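Local atomic coordinates of phosphoglycerol transferase GacH (Streptococcus pyogenes MGAS5005, PDB entry 6DGM), a protein that probably transfers glycerol phosphate onto the rhamnose polysaccharide of the streptococcal cell wall, this chain being its manganese-binding, sulfatase-like and presumably catalytic domain. Residues L49-R54 with D63-I68; D215-I220 with Y238-S243. One frame throughout, in Å; residues are numbered along the deposited sequence.

Interaction 1. Residues L49-R54 with D63-I68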
ATOM      1  N   LEU A  49      -0.928   8.520  -7.654  1.00 15.36           N
ATOM      2  CA  LEU A  49      -0.540   7.931  -8.930  1.00 16.46           C
ATOM      3  C   LEU A  49      -1.605   6.987  -9.489  1.00 16.40           C
ATOM      4  O   LEU A  49      -1.949   5.970  -8.883  1.00 16.95           O
ATOM      5  CB  LEU A  49       0.803   7.209  -8.807  1.00 17.35           C
ATOM      6  CG  LEU A  49       1.281   6.650 -10.155  1.00 20.42           C
ATOM      7  CD1 LEU A  49       2.763   6.878 -10.322  1.00 20.59           C
ATOM      8  CD2 LEU A  49       0.937   5.174 -10.311  1.00 22.29           C
ATOM      9  N   SER A  50      -2.064   7.276 -10.700  1.00 16.25           N
ATOM     10  CA  SER A  50      -3.034   6.407 -11.347  1.00 16.38           C
ATOM     11  C   SER A  50      -3.076   6.756 -12.829  1.00 16.22           C
ATOM     12  O   SER A  50      -3.184   7.934 -13.196  1.00 16.61           O
ATOM     13  CB  SER A  50      -4.420   6.566 -10.709  1.00 17.58           C
ATOM     14  OG  SER A  50      -5.302   5.534 -11.143  1.00 19.25           O
ATOM     15  N   ASP A  51      -3.009   5.734 -13.669  1.00 17.27           N
ATOM     16  CA  ASP A  51      -2.896   5.934 -15.101  1.00 19.27           C
ATOM     17  C   ASP A  51      -4.113   6.673 -15.622  1.00 20.19           C
ATOM     18  O   ASP A  51      -5.222   6.142 -15.545  1.00 21.45           O
ATOM     19  CB  ASP A  51      -2.801   4.575 -15.789  1.00 21.17           C
ATOM     20  CG  ASP A  51      -2.447   4.677 -17.259  1.00 25.83           C
ATOM     21  OD1 ASP A  51      -2.496   5.782 -17.844  1.00 27.11           O
ATOM     22  OD2 ASP A  51      -2.116   3.625 -17.844  1.00 29.01           O
ATOM     23  N   PRO A  52      -3.959   7.878 -16.172  1.00 21.41           N
ATOM     24  CA  PRO A  52      -5.134   8.577 -16.717  1.00 22.91           C
ATOM     25  C   PRO A  52      -5.785   7.868 -17.894  1.00 23.99           C
ATOM     26  O   PRO A  52      -6.952   8.149 -18.207  1.00 24.31           O
ATOM     27  CB  PRO A  52      -4.593   9.961 -17.104  1.00 26.52           C
ATOM     28  CG  PRO A  52      -3.110   9.845 -17.115  1.00 30.38           C
ATOM     29  CD  PRO A  52      -2.715   8.665 -16.285  1.00 23.95           C
ATOM     30  N   ASP A  53      -5.079   6.942 -18.546  1.00 25.57           N
ATOM     31  CA  ASP A  53      -5.643   6.217 -19.675  1.00 30.56           C
ATOM     32  C   ASP A  53      -6.855   5.380 -19.288  1.00 27.71           C
ATOM     33  O   ASP A  53      -7.647   5.023 -20.167  1.00 28.68           O
ATOM     34  CB  ASP A  53      -4.561   5.322 -20.285  1.00 40.37           C
ATOM     35  CG  ASP A  53      -5.004   4.668 -21.574  1.00 53.45           C
ATOM     36  OD1 ASP A  53      -5.988   5.147 -22.185  1.00 59.08           O
ATOM     37  OD2 ASP A  53      -4.368   3.669 -21.972  1.00 58.74           O
ATOM     38  N   ARG A  54      -7.029   5.059 -18.003  1.00 26.51           N
ATOM     39  CA  ARG A  54      -8.197   4.302 -17.576  1.00 27.05           C
ATOM     40  C   ARG A  54      -9.431   5.175 -17.387  1.00 26.65           C
ATOM     41  O   ARG A  54     -10.529   4.645 -17.191  1.00 26.51           O
ATOM     42  CB  ARG A  54      -7.942   3.581 -16.247  1.00 28.77           C
ATOM     43  CG  ARG A  54      -7.284   2.250 -16.368  1.00 33.67           C
ATOM     44  CD  ARG A  54      -7.442   1.447 -15.074  1.00 28.17           C
ATOM     45  NE  ARG A  54      -6.896   2.143 -13.922  1.00 23.21           N
ATOM     46  CZ  ARG A  54      -5.597   2.246 -13.670  1.00 21.14           C
ATOM     47  NH1 ARG A  54      -4.706   1.703 -14.500  1.00 21.49           N
ATOM     48  NH2 ARG A  54      -5.183   2.885 -12.593  1.00 19.06           N
ATOM     49  N   ASP A  63       1.798   8.587 -23.829  1.00 29.51           N
ATOM     50  CA  ASP A  63       1.786   7.703 -22.674  1.00 27.67           C
ATOM     51  C   ASP A  63       2.721   8.291 -21.628  1.00 25.66           C
ATOM     52  O   ASP A  63       3.894   8.554 -21.919  1.00 26.95           O
ATOM     53  CB  ASP A  63       2.271   6.327 -23.113  1.00 29.31           C
ATOM     54  CG  ASP A  63       2.125   5.279 -22.043  1.00 31.63           C
ATOM     55  OD1 ASP A  63       1.775   5.604 -20.887  1.00 31.13           O
ATOM     56  OD2 ASP A  63       2.355   4.101 -22.366  1.00 34.87           O
ATOM     57  N   VAL A  64       2.205   8.527 -20.418  1.00 23.21           N
ATOM     58  CA  VAL A  64       3.012   9.131 -19.359  1.00 23.63           C
ATOM     59  C   VAL A  64       3.448   8.122 -18.312  1.00 22.03           C
ATOM     60  O   VAL A  64       4.166   8.487 -17.376  1.00 22.26           O
ATOM     61  CB  VAL A  64       2.321  10.352 -18.710  1.00 24.02           C
ATOM     62  CG1 VAL A  64       2.129  11.445 -19.768  1.00 25.01           C
ATOM     63  CG2 VAL A  64       1.001   9.965 -18.054  1.00 24.15           C
ATOM     64  N   LEU A  65       3.030   6.867 -18.440  1.00 20.65           N
ATOM     65  CA  LEU A  65       3.508   5.810 -17.558  1.00 19.20           C
ATOM     66  C   LEU A  65       4.096   4.655 -18.364  1.00 19.47           C
ATOM     67  O   LEU A  65       3.841   3.490 -18.038  1.00 20.62           O
ATOM     68  CB  LEU A  65       2.367   5.312 -16.670  1.00 19.99           C
ATOM     69  CG  LEU A  65       1.827   6.317 -15.651  1.00 21.61           C
ATOM     70  CD1 LEU A  65       0.729   5.654 -14.823  1.00 24.30           C
ATOM     71  CD2 LEU A  65       2.904   6.843 -14.729  1.00 20.17           C
ATOM     72  N   PRO A  66       4.891   4.906 -19.415  1.00 20.32           N
ATOM     73  CA  PRO A  66       5.382   3.758 -20.204  1.00 21.07           C
ATOM     74  C   PRO A  66       6.292   2.824 -19.428  1.00 21.27           C
ATOM     75  O   PRO A  66       6.172   1.599 -19.572  1.00 22.53           O
ATOM     76  CB  PRO A  66       6.103   4.418 -21.391  1.00 23.87           C
ATOM     77  CG  PRO A  66       6.520   5.749 -20.861  1.00 24.70           C
ATOM     78  CD  PRO A  66       5.411   6.186 -19.939  1.00 22.90           C
ATOM     79  N   ASN A  67       7.178   3.359 -18.582  1.00 21.26           N
ATOM     80  CA  ASN A  67       8.072   2.491 -17.822  1.00 21.79           C
ATOM     81  C   ASN A  67       7.314   1.720 -16.750  1.00 21.11           C
ATOM     82  O   ASN A  67       7.586   0.540 -16.514  1.00 21.54           O
ATOM     83  CB  ASN A  67       9.203   3.298 -17.191  1.00 22.88           C
ATOM     84  CG  ASN A  67      10.106   3.934 -18.228  1.00 26.31           C
ATOM     85  OD1 ASN A  67      10.742   3.242 -19.020  1.00 29.98           O
ATOM     86  ND2 ASN A  67      10.152   5.250 -18.241  1.00 26.27           N
ATOM     87  N   ILE A  68       6.362   2.367 -16.087  1.00 19.66           N
ATOM     88  CA  ILE A  68       5.604   1.664 -15.059  1.00 19.59           C
ATOM     89  C   ILE A  68       4.710   0.609 -15.686  1.00 19.77           C
ATOM     90  O   ILE A  68       4.552  -0.492 -15.135  1.00 19.69           O
ATOM     91  CB  ILE A  68       4.866   2.673 -14.163  1.00 21.12           C
ATOM     92  CG1 ILE A  68       5.880   3.327 -13.206  1.00 20.62           C
ATOM     93  CG2 ILE A  68       3.760   1.967 -13.360  1.00 22.15           C
ATOM     94  CD1 ILE A  68       5.343   4.509 -12.424  1.00 19.96           C
TER
HETATM   95  O   HOH W   1      -0.530   6.850 -19.615  1.00 33.72           O

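Interaction 2. Residues D215-I220 with Y238-S243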
ATOM      1  N   ASP A 215       4.992  23.065 -16.339  1.00 16.84           N
ATOM      2  CA  ASP A 215       4.898  23.535 -17.707  1.00 16.73           C
ATOM      3  C   ASP A 215       5.593  22.636 -18.709  1.00 17.80           C
ATOM      4  O   ASP A 215       5.384  22.817 -19.912  1.00 18.78           O
ATOM      5  CB  ASP A 215       5.479  24.951 -17.803  1.00 17.68           C
ATOM      6  CG  ASP A 215       4.519  25.981 -17.254  1.00 19.55           C
ATOM      7  OD1 ASP A 215       3.442  26.095 -17.859  1.00 20.74           O
ATOM      8  OD2 ASP A 215       4.796  26.591 -16.200  1.00 19.81           O
ATOM      9  N   TYR A 216       6.387  21.667 -18.255  1.00 18.34           N
ATOM     10  CA  TYR A 216       7.188  20.842 -19.147  1.00 19.51           C
ATOM     11  C   TYR A 216       7.151  19.409 -18.649  1.00 19.49           C
ATOM     12  O   TYR A 216       7.039  19.172 -17.443  1.00 19.12           O
ATOM     13  CB  TYR A 216       8.641  21.365 -19.207  1.00 20.02           C
ATOM     14  CG  TYR A 216       8.656  22.840 -19.537  1.00 19.77           C
ATOM     15  CD1 TYR A 216       8.376  23.280 -20.816  1.00 19.51           C
ATOM     16  CD2 TYR A 216       8.885  23.796 -18.552  1.00 18.77           C
ATOM     17  CE1 TYR A 216       8.333  24.600 -21.119  1.00 19.35           C
ATOM     18  CE2 TYR A 216       8.852  25.133 -18.853  1.00 17.99           C
ATOM     19  CZ  TYR A 216       8.576  25.535 -20.133  1.00 18.55           C
ATOM     20  OH  TYR A 216       8.533  26.870 -20.442  1.00 20.51           O
ATOM     21  N   PRO A 217       7.216  18.425 -19.559  1.00 21.00           N
ATOM     22  CA  PRO A 217       7.360  18.540 -21.018  1.00 21.16           C
ATOM     23  C   PRO A 217       6.146  19.163 -21.706  1.00 20.67           C
ATOM     24  O   PRO A 217       5.038  18.678 -21.532  1.00 19.78           O
ATOM     25  CB  PRO A 217       7.519  17.079 -21.465  1.00 22.90           C
ATOM     26  CG  PRO A 217       7.961  16.347 -20.246  1.00 24.69           C
ATOM     27  CD  PRO A 217       7.291  17.025 -19.104  1.00 23.76           C
ATOM     28  N   GLU A 218       6.361  20.227 -22.487  1.00 22.02           N
ATOM     29  CA  GLU A 218       5.234  20.948 -23.066  1.00 23.24           C
ATOM     30  C   GLU A 218       4.496  20.112 -24.096  1.00 23.68           C
ATOM     31  O   GLU A 218       3.307  20.359 -24.339  1.00 24.16           O
ATOM     32  CB  GLU A 218       5.693  22.267 -23.686  1.00 27.26           C
ATOM     33  CG  GLU A 218       6.633  22.127 -24.837  1.00 34.00           C
ATOM     34  CD  GLU A 218       7.088  23.496 -25.334  1.00 39.92           C
ATOM     35  OE1 GLU A 218       8.196  23.592 -25.903  1.00 43.07           O
ATOM     36  OE2 GLU A 218       6.328  24.468 -25.126  1.00 40.58           O
ATOM     37  N   GLU A 219       5.163  19.123 -24.691  1.00 23.58           N
ATOM     38  CA  GLU A 219       4.504  18.267 -25.667  1.00 26.13           C
ATOM     39  C   GLU A 219       3.445  17.373 -25.023  1.00 24.99           C
ATOM     40  O   GLU A 219       2.578  16.849 -25.735  1.00 27.04           O
ATOM     41  CB  GLU A 219       5.530  17.412 -26.412  1.00 32.01           C
ATOM     42  CG  GLU A 219       6.395  16.521 -25.535  1.00 38.17           C
ATOM     43  CD  GLU A 219       7.700  17.190 -25.076  1.00 43.03           C
ATOM     44  OE1 GLU A 219       7.750  18.438 -24.967  1.00 36.68           O
ATOM     45  OE2 GLU A 219       8.685  16.452 -24.820  1.00 47.47           O
ATOM     46  N   ILE A 220       3.491  17.188 -23.712  1.00 21.84           N
ATOM     47  CA  ILE A 220       2.461  16.406 -23.029  1.00 22.43           C
ATOM     48  C   ILE A 220       1.276  17.317 -22.759  1.00 22.54           C
ATOM     49  O   ILE A 220       1.386  18.291 -22.005  1.00 22.72           O
ATOM     50  CB  ILE A 220       2.991  15.790 -21.728  1.00 23.02           C
ATOM     51  CG1 ILE A 220       4.063  14.750 -22.027  1.00 24.74           C
ATOM     52  CG2 ILE A 220       1.838  15.169 -20.923  1.00 24.25           C
ATOM     53  CD1 ILE A 220       4.726  14.242 -20.798  1.00 25.93           C
ATOM     54  N   TYR A 238      -0.717  17.412 -14.084  1.00 17.15           N
ATOM     55  CA  TYR A 238      -0.566  16.118 -13.423  1.00 15.73           C
ATOM     56  C   TYR A 238       0.101  15.097 -14.338  1.00 15.40           C
ATOM     57  O   TYR A 238       0.984  14.347 -13.901  1.00 15.18           O
ATOM     58  CB  TYR A 238      -1.947  15.629 -12.992  1.00 15.59           C
ATOM     59  CG  TYR A 238      -1.985  14.198 -12.514  1.00 15.89           C
ATOM     60  CD1 TYR A 238      -1.577  13.881 -11.235  1.00 14.47           C
ATOM     61  CD2 TYR A 238      -2.437  13.182 -13.350  1.00 16.71           C
ATOM     62  CE1 TYR A 238      -1.611  12.558 -10.799  1.00 14.71           C
ATOM     63  CE2 TYR A 238      -2.488  11.873 -12.924  1.00 15.86           C
ATOM     64  CZ  TYR A 238      -2.060  11.570 -11.648  1.00 15.52           C
ATOM     65  OH  TYR A 238      -2.108  10.257 -11.219  1.00 16.73           O
ATOM     66  N   ALA A 239      -0.317  15.038 -15.616  1.00 15.93           N
ATOM     67  CA  ALA A 239       0.276  14.077 -16.540  1.00 16.43           C
ATOM     68  C   ALA A 239       1.764  14.356 -16.750  1.00 17.01           C
ATOM     69  O   ALA A 239       2.573  13.421 -16.838  1.00 17.80           O
ATOM     70  CB  ALA A 239      -0.452  14.078 -17.884  1.00 17.25           C
ATOM     71  N   ARG A 240       2.135  15.631 -16.841  1.00 17.24           N
ATOM     72  CA  ARG A 240       3.542  15.996 -16.944  1.00 17.31           C
ATOM     73  C   ARG A 240       4.312  15.518 -15.721  1.00 17.55           C
ATOM     74  O   ARG A 240       5.399  14.948 -15.843  1.00 17.48           O
ATOM     75  CB  ARG A 240       3.681  17.509 -17.126  1.00 16.52           C
ATOM     76  CG  ARG A 240       3.233  17.973 -18.486  1.00 16.36           C
ATOM     77  CD  ARG A 240       3.043  19.468 -18.516  1.00 17.19           C
ATOM     78  NE  ARG A 240       2.696  19.893 -19.868  1.00 18.77           N
ATOM     79  CZ  ARG A 240       2.264  21.101 -20.194  1.00 19.88           C
ATOM     80  NH1 ARG A 240       2.112  22.029 -19.262  1.00 20.31           N
ATOM     81  NH2 ARG A 240       1.964  21.365 -21.457  1.00 19.99           N
ATOM     82  N   LEU A 241       3.761  15.749 -14.525  1.00 17.01           N
ATOM     83  CA  LEU A 241       4.412  15.291 -13.301  1.00 17.53           C
ATOM     84  C   LEU A 241       4.531  13.771 -13.267  1.00 17.51           C
ATOM     85  O   LEU A 241       5.567  13.237 -12.852  1.00 18.36           O
ATOM     86  CB  LEU A 241       3.652  15.827 -12.086  1.00 17.72           C
ATOM     87  CG  LEU A 241       3.799  17.339 -11.882  1.00 19.74           C
ATOM     88  CD1 LEU A 241       2.815  17.819 -10.821  1.00 20.37           C
ATOM     89  CD2 LEU A 241       5.195  17.711 -11.450  1.00 20.36           C
ATOM     90  N   LEU A 242       3.510  13.055 -13.741  1.00 16.57           N
ATOM     91  CA  LEU A 242       3.613  11.601 -13.802  1.00 16.60           C
ATOM     92  C   LEU A 242       4.783  11.162 -14.674  1.00 17.39           C
ATOM     93  O   LEU A 242       5.434  10.145 -14.391  1.00 17.89           O
ATOM     94  CB  LEU A 242       2.339  10.964 -14.342  1.00 17.68           C
ATOM     95  CG  LEU A 242       1.154  10.812 -13.404  1.00 18.75           C
ATOM     96  CD1 LEU A 242       0.114   9.911 -14.085  1.00 17.04           C
ATOM     97  CD2 LEU A 242       1.506  10.251 -12.041  1.00 21.36           C
ATOM     98  N   SER A 243       5.032  11.891 -15.773  1.00 17.37           N
ATOM     99  CA  SER A 243       6.108  11.502 -16.679  1.00 19.28           C
ATOM    100  C   SER A 243       7.461  11.499 -15.970  1.00 20.03           C
ATOM    101  O   SER A 243       8.324  10.663 -16.287  1.00 21.04           O
ATOM    102  CB  SER A 243       6.111  12.405 -17.917  1.00 19.94           C
ATOM    103  OG  SER A 243       6.784  13.631 -17.674  1.00 20.72           O
TER

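Interaction 1. Residues L49-R54 with D63-I68
Leu-65 pushes its CD1 methyl against the backbone and CB of Asp-51, 3.6 Å from Asp-51 CA. The two side chains slide past each other in opposite directions; in Leu-65, CG beside the backbone N (chi1 -66°) and an extended chain to CD1 carry that methyl to Asp-51. Its other methyl, CD2, faces Leu-49, whose CD1 also meets Ile-68 CD1 tip to tip at 4.1 Å. Leu-49 reaches this far with CG anti to the backbone N, although its chi2 of 139° departs from a staggered value. Further along the loop, Pro-52 lays the CG corner of its ring on Val-64 CG2, 4.2 Å away. Within the alkaline phosphatase-like fold of the sulfatase family, 49-54 belongs to the loop that follows central strand 40-46. Segment 63-68 leads into helix 66-74, with Leu-65 as its N-cap residue. Phe-267 of the neighbouring strand 263-269 touches both Leu-49 and Ile-68. The Leu-49 side chain lies about 9 Å from the bound manganese and about 6 Å from that of the metal ligand Asp-270, so this apolar cluster lies close to the metal site. The polar link is a water that donates to Asp-51 OD1 and to Asp-63 OD1, at 2.9 Å from the Asp-63 oxygen. Each of these oxygens also closes an Asx turn: Asp-51 OD1 accepts from Asp-53 N, 57° out of the carboxylate plane, and Asp-63 OD1 takes Leu-65 N at 3.0 Å, likewise from above its plane. Asp-51 OD1 and Asp-63 OD1 remain 5.2 Å apart, and Lys-69, in a salt bridge with Asp-63 and a long, weak ion pair with Asp-51, may partly offset their like charges.

Interaction 2. Residues D215-I220 with Y238-S243
Arg-240 runs out from helix 229-257 across the turn at 217-220, its chain extended from CG to NE, and delivers its guanidinium to a group of backbone carbonyls. NE donates to Ile-220 O at 3.0 Å, a bond in the plane of that carbonyl, with the oxygen 28° out of the guanidinium plane. The other three bonds to the turn are weak: NE also approaches Pro-217 O, while NH2 is shared between Ile-220 O and Glu-218 O, the latter at 3.3 Å. Asp-215 O lies over one face of the guanidinium, and NH1 is held by Ser-214 O. The tightly packed part lies between the turn and the helix, where Ile-220 sets CB against Arg-240 CG, CG2 against Ala-239 CB at 4.0 Å, and CD1 against Ser-243 CB at 3.7 Å. Pro-217, entered through a cis peptide bond, rests its ring CD 3.7 Å from Ser-243 OG. That hydroxyl, with chi1 at 82°, turns back to donate to Arg-240 O at 2.6 Å, and its oxygen also lies against Pro-217 CD, while Ser-243 CB meets Ile-220 CD1. The outer side is looser: Asp-215, Tyr-216 and Glu-218 start away from the helix at CB and are exposed. Asp-215 OD1 stops 4.5 Å from Arg-240 NH1, beyond a salt bridge, though the opposite charges may still attract. The turn itself, closed by Ile-220 N bonding to Pro-217 O, is a type I beta turn in the connection to strand 222-224, here tied through its main-chain carbonyls to a helix arginine.

Overall arrangement
Interaction 1 closes before interaction 2 opens along the chain, and their centres lie 12 Å apart on the same side of the chain's centre. Helix 229-257 joins them: it carries 238-243, and its Tyr-238 hydroxyl accepts a probable hydrogen bond from Ser-50 N, while Leu-242 packs on Pro-52 and Ala-239 O on Val-64. A second tie is the small antiparallel pair of strands 58-60 and 222-224, which follow 49-54 and 215-220 respectively. Interaction 1 lies nearer the centre of the chain and the manganese site, about 18 Å from that centre, and interaction 2 further out, about 25 Å from it and away from the annotated sites.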